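Local coordinates for protein YohF (Salmonella typhimurium, PDB 6WON) that probably works as an oxidoreductase of the short-chain dehydrogenase/reductase family, acting as an acetoin dehydrogenase, at residues L171-E175 with H176-V180. Numbering follows the deposited sequence.
Sequences LELIE and HHILV
Leu173 O receives two backbone N-H groups between helix and strand: His176 N at 3.0 Å and Ile178 N in a weak bond of 3.3 Å. Beside it, Ile174 O takes the N-H of His177 at 2.8 Å. The bonds from His176 and His177 each span three residues, the weak one from Ile178 five, and together they hold the chain in a tight turn; His177, with positive phi (58°), then turns the chain back along the helix toward the sheet, while its CB points away from the preceding residues.

The reversal brings hydrophobic residues of helix and strand together. Leu173 CB meets Ile178 CB at 3.7 Å, and its CD1 touches both Ile178 CG2 and Val180 CG2, the branched strand residues offering broad aliphatic surfaces. Ile174 starts out away from the strand, yet CG1 anti to its backbone N (chi1 -166°) carries CD1 round to Leu179 CD2, 3.7 Å away.

On the outer side, Glu175 lies alongside His176. Its CG sits over the centre of the imidazole face, 3.6 Å from the centroid, and the carboxylate stacks nearly parallel to the ring, 12° from its plane. An acid nearby would probably favour a protonated imidazole, although OE2 and NE2 remain 4.1 Å apart.

Helix 103-131 backs the turn, with Ala125 against Leu173 and Ile129 against His176 and Ile178. The tight turn thus joins helix 153-173 to strand 178-185, completing a beta-alpha-beta crossover from strand 135-140 in the Rossmann fold of short-chain dehydrogenases.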
# COMPACT_ATOMS: atom_id res chain seq x y z
N LEU B 171 -13.69 -5.15 -10.57
CA LEU B 171 -13.23 -5.89 -11.73
C LEU B 171 -14.36 -6.67 -12.38
O LEU B 171 -14.48 -6.69 -13.61
CB LEU B 171 -12.10 -6.83 -11.31
CG LEU B 171 -10.94 -7.01 -12.27
CD1 LEU B 171 -10.35 -5.68 -12.70
CD2 LEU B 171 -9.87 -7.89 -11.60
N GLU B 172 -15.21 -7.33 -11.57
CA GLU B 172 -16.25 -8.21 -12.12
C GLU B 172 -17.46 -7.46 -12.67
O GLU B 172 -18.17 -8.01 -13.51
CB GLU B 172 -16.73 -9.22 -11.07
CG GLU B 172 -15.87 -10.48 -10.99
CD GLU B 172 -16.46 -11.61 -10.14
OE1 GLU B 172 -17.56 -12.13 -10.44
OE2 GLU B 172 -15.80 -11.98 -9.15
N LEU B 173 -17.72 -6.23 -12.22
CA LEU B 173 -18.89 -5.50 -12.67
C LEU B 173 -18.57 -4.42 -13.70
O LEU B 173 -19.49 -3.76 -14.18
CB LEU B 173 -19.62 -4.88 -11.47
CG LEU B 173 -20.07 -5.88 -10.39
CD1 LEU B 173 -20.64 -5.16 -9.18
CD2 LEU B 173 -21.08 -6.87 -10.96
N ILE B 174 -17.29 -4.25 -14.06
CA ILE B 174 -16.94 -3.16 -14.98
C ILE B 174 -17.63 -3.35 -16.33
O ILE B 174 -18.04 -2.37 -16.96
CB ILE B 174 -15.40 -3.04 -15.11
CG1 ILE B 174 -15.02 -1.71 -15.77
CG2 ILE B 174 -14.79 -4.19 -15.90
CD1 ILE B 174 -15.53 -0.49 -15.03
N GLU B 175 -17.83 -4.59 -16.77
CA GLU B 175 -18.45 -4.81 -18.07
C GLU B 175 -19.89 -4.31 -18.11
O GLU B 175 -20.40 -4.03 -19.20
CB GLU B 175 -18.40 -6.30 -18.44
CG GLU B 175 -19.40 -7.16 -17.67
CD GLU B 175 -19.63 -8.53 -18.31
OE1 GLU B 175 -19.03 -9.52 -17.83
OE2 GLU B 175 -20.41 -8.62 -19.29
N HIS B 176 -20.55 -4.17 -16.96
CA HIS B 176 -21.89 -3.62 -16.89
C HIS B 176 -21.88 -2.12 -16.60
O HIS B 176 -22.93 -1.56 -16.26
CB HIS B 176 -22.72 -4.35 -15.84
CG HIS B 176 -22.64 -5.84 -15.94
ND1 HIS B 176 -23.15 -6.54 -17.01
CD2 HIS B 176 -22.10 -6.77 -15.10
CE1 HIS B 176 -22.94 -7.83 -16.83
NE2 HIS B 176 -22.31 -8.00 -15.68
N HIS B 177 -20.73 -1.47 -16.72
CA HIS B 177 -20.59 -0.04 -16.44
C HIS B 177 -21.00 0.28 -15.01
O HIS B 177 -21.60 1.32 -14.73
CB HIS B 177 -21.37 0.79 -17.46
CG HIS B 177 -21.03 0.45 -18.88
ND1 HIS B 177 -19.87 0.88 -19.49
CD2 HIS B 177 -21.67 -0.31 -19.80
CE1 HIS B 177 -19.82 0.41 -20.73
NE2 HIS B 177 -20.91 -0.31 -20.94
N ILE B 178 -20.67 -0.63 -14.09
CA ILE B 178 -20.83 -0.43 -12.66
C ILE B 178 -19.46 -0.11 -12.07
O ILE B 178 -18.54 -0.94 -12.14
CB ILE B 178 -21.45 -1.66 -11.98
CG1 ILE B 178 -22.87 -1.91 -12.51
CG2 ILE B 178 -21.49 -1.47 -10.47
CD1 ILE B 178 -23.41 -3.31 -12.22
N LEU B 179 -19.30 1.08 -11.51
CA LEU B 179 -18.04 1.48 -10.89
C LEU B 179 -18.17 1.26 -9.38
O LEU B 179 -19.19 1.62 -8.79
CB LEU B 179 -17.71 2.94 -11.20
CG LEU B 179 -17.87 3.40 -12.66
CD1 LEU B 179 -17.41 4.85 -12.85
CD2 LEU B 179 -17.13 2.48 -13.63
N VAL B 180 -17.14 0.66 -8.78
CA VAL B 180 -17.19 0.26 -7.38
C VAL B 180 -15.96 0.79 -6.66
O VAL B 180 -14.82 0.44 -7.03
CB VAL B 180 -17.29 -1.26 -7.22
CG1 VAL B 180 -17.47 -1.64 -5.75
CG2 VAL B 180 -18.44 -1.79 -8.06